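Local coordinates for protein MJ fibrillarin homologue (Methanocaldococcus jannaschii, PDB 1FBN) that probably uses S-adenosyl-L-methionine to methylate ribose 2'-hydroxyls in rRNA and tRNA, at sites chosen by a guide RNA, at residues L79-S84 and D145-D150; V101-Y106 and E122-I127. All coordinates share one frame; numbering follows the deposited sequence.

Contact 1. Residues L79-S84 and D145-D150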
loop_
_atom_site.group_PDB
_atom_site.type_symbol
_atom_site.label_atom_id
_atom_site.label_comp_id
_atom_site.label_asym_id
_atom_site.label_seq_id
_atom_site.Cartn_x
_atom_site.Cartn_y
_atom_site.Cartn_z
ATOM N N LEU A 79 9.005 -0.212 1.479
ATOM C CA LEU A 79 8.943 -0.532 2.897
ATOM C C LEU A 79 7.462 -0.526 3.277
ATOM O O LEU A 79 6.796 0.509 3.205
ATOM C CB LEU A 79 9.709 0.512 3.711
ATOM C CG LEU A 79 9.794 0.287 5.225
ATOM C CD1 LEU A 79 10.504 -1.032 5.544
ATOM C CD2 LEU A 79 10.523 1.457 5.856
ATOM N N TYR A 80 6.947 -1.702 3.625
ATOM C CA TYR A 80 5.545 -1.866 3.994
ATOM C C TYR A 80 5.394 -1.886 5.514
ATOM O O TYR A 80 5.939 -2.758 6.195
ATOM C CB TYR A 80 4.994 -3.165 3.378
ATOM C CG TYR A 80 3.489 -3.304 3.441
ATOM C CD1 TYR A 80 2.843 -3.601 4.643
ATOM C CD2 TYR A 80 2.705 -3.113 2.300
ATOM C CE1 TYR A 80 1.450 -3.699 4.715
ATOM C CE2 TYR A 80 1.308 -3.211 2.358
ATOM C CZ TYR A 80 0.691 -3.502 3.568
ATOM O OH TYR A 80 -0.681 -3.580 3.642
ATOM N N LEU A 81 4.630 -0.930 6.033
ATOM C CA LEU A 81 4.398 -0.812 7.469
ATOM C C LEU A 81 2.914 -0.980 7.788
ATOM O O LEU A 81 2.061 -0.367 7.147
ATOM C CB LEU A 81 4.882 0.557 7.963
ATOM C CG LEU A 81 6.286 1.008 7.534
ATOM C CD1 LEU A 81 6.502 2.474 7.866
ATOM C CD2 LEU A 81 7.344 0.148 8.193
ATOM N N GLY A 82 2.605 -1.826 8.767
ATOM C CA GLY A 82 1.217 -2.030 9.141
ATOM C C GLY A 82 0.761 -3.474 9.139
ATOM O O GLY A 82 1.212 -4.274 8.316
ATOM N N ALA A 83 -0.149 -3.794 10.059
ATOM C CA ALA A 83 -0.702 -5.141 10.197
ATOM C C ALA A 83 -1.397 -5.598 8.921
ATOM O O ALA A 83 -2.151 -4.848 8.300
ATOM C CB ALA A 83 -1.684 -5.191 11.367
ATOM N N SER A 84 -1.140 -6.841 8.535
ATOM C CA SER A 84 -1.745 -7.389 7.333
ATOM C C SER A 84 -1.739 -8.906 7.341
ATOM O O SER A 84 -0.833 -9.534 7.892
ATOM C CB SER A 84 -1.010 -6.887 6.085
ATOM O OG SER A 84 -1.569 -7.438 4.899
ATOM N N ASP A 145 12.310 3.197 -2.454
ATOM C CA ASP A 145 11.699 4.163 -3.366
ATOM C C ASP A 145 10.348 4.619 -2.833
ATOM O O ASP A 145 9.932 5.754 -3.045
ATOM C CB ASP A 145 11.489 3.523 -4.738
ATOM C CG ASP A 145 12.773 3.008 -5.339
ATOM O OD1 ASP A 145 13.578 3.841 -5.799
ATOM O OD2 ASP A 145 12.984 1.779 -5.338
ATOM N N VAL A 146 9.662 3.714 -2.144
ATOM C CA VAL A 146 8.345 4.007 -1.605
ATOM C C VAL A 146 8.128 3.384 -0.230
ATOM O O VAL A 146 8.640 2.307 0.071
ATOM C CB VAL A 146 7.226 3.445 -2.548
ATOM C CG1 VAL A 146 5.837 3.766 -1.996
ATOM C CG2 VAL A 146 7.374 4.000 -3.958
ATOM N N ILE A 147 7.412 4.105 0.621
ATOM C CA ILE A 147 7.046 3.587 1.930
ATOM C C ILE A 147 5.523 3.601 1.918
ATOM O O ILE A 147 4.909 4.611 1.557
ATOM C CB ILE A 147 7.535 4.470 3.104
ATOM C CG1 ILE A 147 9.059 4.408 3.227
ATOM C CG2 ILE A 147 6.909 3.983 4.409
ATOM C CD1 ILE A 147 9.615 5.252 4.364
ATOM N N TYR A 148 4.923 2.451 2.205
ATOM C CA TYR A 148 3.472 2.337 2.269
ATOM C C TYR A 148 3.149 2.065 3.728
ATOM O O TYR A 148 3.639 1.092 4.301
ATOM C CB TYR A 148 2.959 1.180 1.401
ATOM C CG TYR A 148 1.455 1.005 1.466
ATOM C CD1 TYR A 148 0.613 1.694 0.588
ATOM C CD2 TYR A 148 0.867 0.177 2.429
ATOM C CE1 TYR A 148 -0.776 1.567 0.667
ATOM C CE2 TYR A 148 -0.520 0.041 2.516
ATOM C CZ TYR A 148 -1.334 0.740 1.632
ATOM O OH TYR A 148 -2.700 0.611 1.706
ATOM N N GLU A 149 2.318 2.917 4.321
ATOM C CA GLU A 149 1.953 2.763 5.720
ATOM C C GLU A 149 0.451 2.653 5.975
ATOM O O GLU A 149 -0.342 3.445 5.468
ATOM C CB GLU A 149 2.536 3.909 6.541
ATOM C CG GLU A 149 2.230 3.806 8.021
ATOM C CD GLU A 149 2.890 4.890 8.839
ATOM O OE1 GLU A 149 3.936 5.413 8.406
ATOM O OE2 GLU A 149 2.370 5.207 9.926
ATOM N N ASP A 150 0.087 1.677 6.800
ATOM C CA ASP A 150 -1.298 1.415 7.178
ATOM C C ASP A 150 -1.322 1.006 8.658
ATOM O O ASP A 150 -1.500 -0.169 8.994
ATOM C CB ASP A 150 -1.889 0.301 6.293
ATOM C CG ASP A 150 -3.358 -0.004 6.604
ATOM O OD1 ASP A 150 -4.048 0.816 7.241
ATOM O OD2 ASP A 150 -3.837 -1.083 6.192
#
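The ring of Tyr-80 lies alongside that of Tyr-148, the two pointing the same way from neighbouring parallel strands. Their planes are 28° apart but slid past each other, leaving little overlap at a centroid separation of 5.1 Å. CE2 of Tyr-80 does most of the touching, 3.4 Å from CD2 of Tyr-148, while Tyr-80 OH passes 3.8 Å from Tyr-148 CE2. With CG opposite the backbone N in both residues (chi1 -168° in Tyr-80, 179° in Tyr-148), the two rings leave their strands with the same lean. Tyr-80 also meets Thr-88 and Pro-89 of helix 87-95; cutting it back to an alanine would probably leave Tyr-148 without its ring neighbour and open a gap beneath that helix. On the other sheet face, Leu-81 CD1 touches Ile-147 CG2 at 3.8 Å and, at nearly a right angle to that contact, Glu-149 OE1 at 3.9 Å, and Leu-79 CB lies beside Ile-147 CG1. Four backbone hydrogen bonds join the strands, the straightest from Leu-81 N to Tyr-148 O (2.8 Å). Beyond Leu-81, the backbone angles of Gly-82 call for glycine, and its CA approaches Asp-150 O at 3.3 Å. Asp-150, whose carboxylate pairs with Lys-58, is predicted to bind S-adenosyl-L-methionine. Adjacent central strands whose C-terminal ends open into a cofactor site are characteristic of the Rossmann-like methyltransferase fold.

Contact 2. Residues V101-Y106 and E122-I127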
loop_
_atom_site.group_PDB
_atom_site.type_symbol
_atom_site.label_atom_id
_atom_site.label_comp_id
_atom_site.label_asym_id
_atom_site.label_seq_id
_atom_site.Cartn_x
_atom_site.Cartn_y
_atom_site.Cartn_z
ATOM N N VAL A 101 9.802 -5.984 -1.405
ATOM C CA VAL A 101 8.863 -5.448 -0.433
ATOM C C VAL A 101 9.254 -5.914 0.968
ATOM O O VAL A 101 9.201 -7.109 1.269
ATOM C CB VAL A 101 7.421 -5.908 -0.711
ATOM C CG1 VAL A 101 6.468 -5.212 0.243
ATOM C CG2 VAL A 101 7.044 -5.618 -2.149
ATOM N N TYR A 102 9.701 -4.975 1.797
ATOM C CA TYR A 102 10.071 -5.282 3.174
ATOM C C TYR A 102 8.812 -5.116 4.010
ATOM O O TYR A 102 8.264 -4.014 4.101
ATOM C CB TYR A 102 11.138 -4.311 3.680
ATOM C CG TYR A 102 12.420 -4.322 2.883
ATOM C CD1 TYR A 102 13.360 -5.338 3.051
ATOM C CD2 TYR A 102 12.695 -3.309 1.966
ATOM C CE1 TYR A 102 14.546 -5.343 2.328
ATOM C CE2 TYR A 102 13.872 -3.305 1.238
ATOM C CZ TYR A 102 14.795 -4.324 1.421
ATOM O OH TYR A 102 15.959 -4.326 0.685
ATOM N N ALA A 103 8.343 -6.210 4.598
ATOM C CA ALA A 103 7.135 -6.181 5.413
ATOM C C ALA A 103 7.459 -6.188 6.904
ATOM O O ALA A 103 7.900 -7.204 7.446
ATOM C CB ALA A 103 6.241 -7.361 5.055
ATOM N N ILE A 104 7.221 -5.056 7.563
ATOM C CA ILE A 104 7.487 -4.917 8.994
ATOM C C ILE A 104 6.248 -5.269 9.821
ATOM O O ILE A 104 5.192 -4.655 9.656
ATOM C CB ILE A 104 7.916 -3.464 9.359
ATOM C CG1 ILE A 104 8.990 -2.953 8.389
ATOM C CG2 ILE A 104 8.402 -3.394 10.806
ATOM C CD1 ILE A 104 10.262 -3.767 8.353
ATOM N N GLU A 105 6.383 -6.264 10.698
ATOM C CA GLU A 105 5.287 -6.688 11.575
ATOM C C GLU A 105 5.810 -6.902 12.994
ATOM O O GLU A 105 6.873 -7.495 13.186
ATOM C CB GLU A 105 4.628 -7.980 11.069
ATOM C CG GLU A 105 4.008 -7.904 9.675
ATOM C CD GLU A 105 2.933 -6.835 9.539
ATOM O OE1 GLU A 105 2.391 -6.365 10.562
ATOM O OE2 GLU A 105 2.627 -6.455 8.390
ATOM N N TYR A 106 5.058 -6.423 13.982
ATOM C CA TYR A 106 5.454 -6.554 15.384
ATOM C C TYR A 106 5.079 -7.892 16.024
ATOM O O TYR A 106 5.897 -8.515 16.704
ATOM C CB TYR A 106 4.871 -5.403 16.208
ATOM C CG TYR A 106 5.251 -5.459 17.667
ATOM C CD1 TYR A 106 6.492 -4.992 18.099
ATOM C CD2 TYR A 106 4.392 -6.025 18.614
ATOM C CE1 TYR A 106 6.873 -5.090 19.435
ATOM C CE2 TYR A 106 4.764 -6.130 19.954
ATOM C CZ TYR A 106 6.009 -5.661 20.356
ATOM O OH TYR A 106 6.397 -5.773 21.673
ATOM N N GLU A 122 8.536 -14.600 -3.207
ATOM C CA GLU A 122 9.881 -14.392 -2.696
ATOM C C GLU A 122 10.449 -12.980 -2.699
ATOM O O GLU A 122 11.509 -12.750 -2.117
ATOM C CB GLU A 122 10.837 -15.385 -3.349
ATOM C CG GLU A 122 10.491 -16.823 -2.986
ATOM C CD GLU A 122 11.373 -17.842 -3.674
ATOM O OE1 GLU A 122 12.562 -17.951 -3.297
ATOM O OE2 GLU A 122 10.873 -18.541 -4.582
ATOM N N ASN A 123 9.757 -12.034 -3.338
ATOM C CA ASN A 123 10.223 -10.648 -3.347
ATOM C C ASN A 123 9.726 -9.901 -2.104
ATOM O O ASN A 123 10.015 -8.717 -1.915
ATOM C CB ASN A 123 9.836 -9.916 -4.639
ATOM C CG ASN A 123 8.349 -9.913 -4.894
ATOM O OD1 ASN A 123 7.627 -10.816 -4.467
ATOM N ND2 ASN A 123 7.880 -8.901 -5.621
ATOM N N ILE A 124 8.973 -10.610 -1.264
ATOM C CA ILE A 124 8.469 -10.056 -0.009
ATOM C C ILE A 124 9.411 -10.538 1.095
ATOM O O ILE A 124 9.592 -11.741 1.295
ATOM C CB ILE A 124 7.033 -10.530 0.316
ATOM C CG1 ILE A 124 6.055 -10.063 -0.761
ATOM C CG2 ILE A 124 6.598 -9.974 1.659
ATOM C CD1 ILE A 124 4.615 -10.450 -0.486
ATOM N N ILE A 125 10.039 -9.585 1.777
ATOM C CA ILE A 125 10.982 -9.884 2.849
ATOM C C ILE A 125 10.418 -9.499 4.215
ATOM O O ILE A 125 10.312 -8.318 4.547
ATOM C CB ILE A 125 12.333 -9.179 2.594
ATOM C CG1 ILE A 125 12.960 -9.746 1.321
ATOM C CG2 ILE A 125 13.274 -9.360 3.777
ATOM C CD1 ILE A 125 14.170 -9.006 0.877
ATOM N N PRO A 126 10.027 -10.507 5.013
ATOM C CA PRO A 126 9.463 -10.326 6.351
ATOM C C PRO A 126 10.512 -9.882 7.350
ATOM O O PRO A 126 11.630 -10.395 7.361
ATOM C CB PRO A 126 8.960 -11.724 6.691
ATOM C CG PRO A 126 9.969 -12.602 6.031
ATOM C CD PRO A 126 10.121 -11.940 4.679
ATOM N N ILE A 127 10.147 -8.905 8.174
ATOM C CA ILE A 127 11.037 -8.381 9.200
ATOM C C ILE A 127 10.234 -8.158 10.476
ATOM O O ILE A 127 9.350 -7.301 10.514
ATOM C CB ILE A 127 11.682 -7.045 8.766
ATOM C CG1 ILE A 127 12.522 -7.255 7.502
ATOM C CG2 ILE A 127 12.532 -6.475 9.901
ATOM C CD1 ILE A 127 12.994 -5.976 6.855
#
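Ile-127 meets Ile-104 and Tyr-102 of the neighbouring strand through its CB, CG2 and CD1. Its CB sits 3.6 Å from Ile-104 CD1, and CG2 touches the same methyl at 3.9 Å. At the tip, CD1 bridges two residues, lying 3.8 Å from Ile-104 CD1 and 3.9 Å from Tyr-102 CD1. Ile-127 sends CG1 away from its carbonyl carbon (chi1 -61°), and CD1 continues in an extended line (chi2 170°), which carries the methyl obliquely across to Tyr-102. Ile-104 runs beside Ile-127 in the same direction, its second torsion bent (chi2 -60°) to bring CD1 over the partner's CB. Ile-125 lies beside the tyrosine, pointing the same way: its CB approaches Tyr-102 CD1 and its CD1 is 4.0 Å from Tyr-102 CE1. The tyrosine ring is thus lined by two isoleucines, both meeting it obliquely. On the opposite sheet face, Ala-103 CB and Ile-124 CG2 are 4.3 Å apart, and helices 87-95 and 108-117 pack over this side. Five backbone hydrogen bonds run between the strands. The bond from Ala-103 N to Ile-125 O comes from well above the carbonyl plane, whereas Val-101 N approaches Asn-123 O almost end-on at 2.8 Å. Asn-123 ND2 turns to the carbonyls of Ala-93 and Ala-96, tying the start of this edge strand to the end of helix 87-95. The last bond, from Glu-105 N to Ile-127 O, holds the backbone of Glu-105, which with Tyr-106 is predicted to bind the cofactor. With helix 108-117 between them, these parallel strands form the classic beta-alpha-beta unit of a Rossmann-like methyltransferase.

The two contacts belong to one seven-stranded mixed sheet, their centres about 9 Å apart. Across it the strands run 124-128, 100-105, 77-81, 144-149, so contact 2 joins the edge strand to its neighbour and contact 1 continues toward the middle. The junction is the pairing of strands 77-81 and 100-105, where Tyr-80 probably bonds through its backbone to Tyr-102 and Ile-104. Along the chain, both segments of contact 2 fall between those of contact 1, so the chain steps outward to the edge before returning to strand 144-149. Asp-150 from contact 1 and Glu-105 and Tyr-106 from contact 2 thereby come to the same sheet end, where S-adenosyl-L-methionine probably binds.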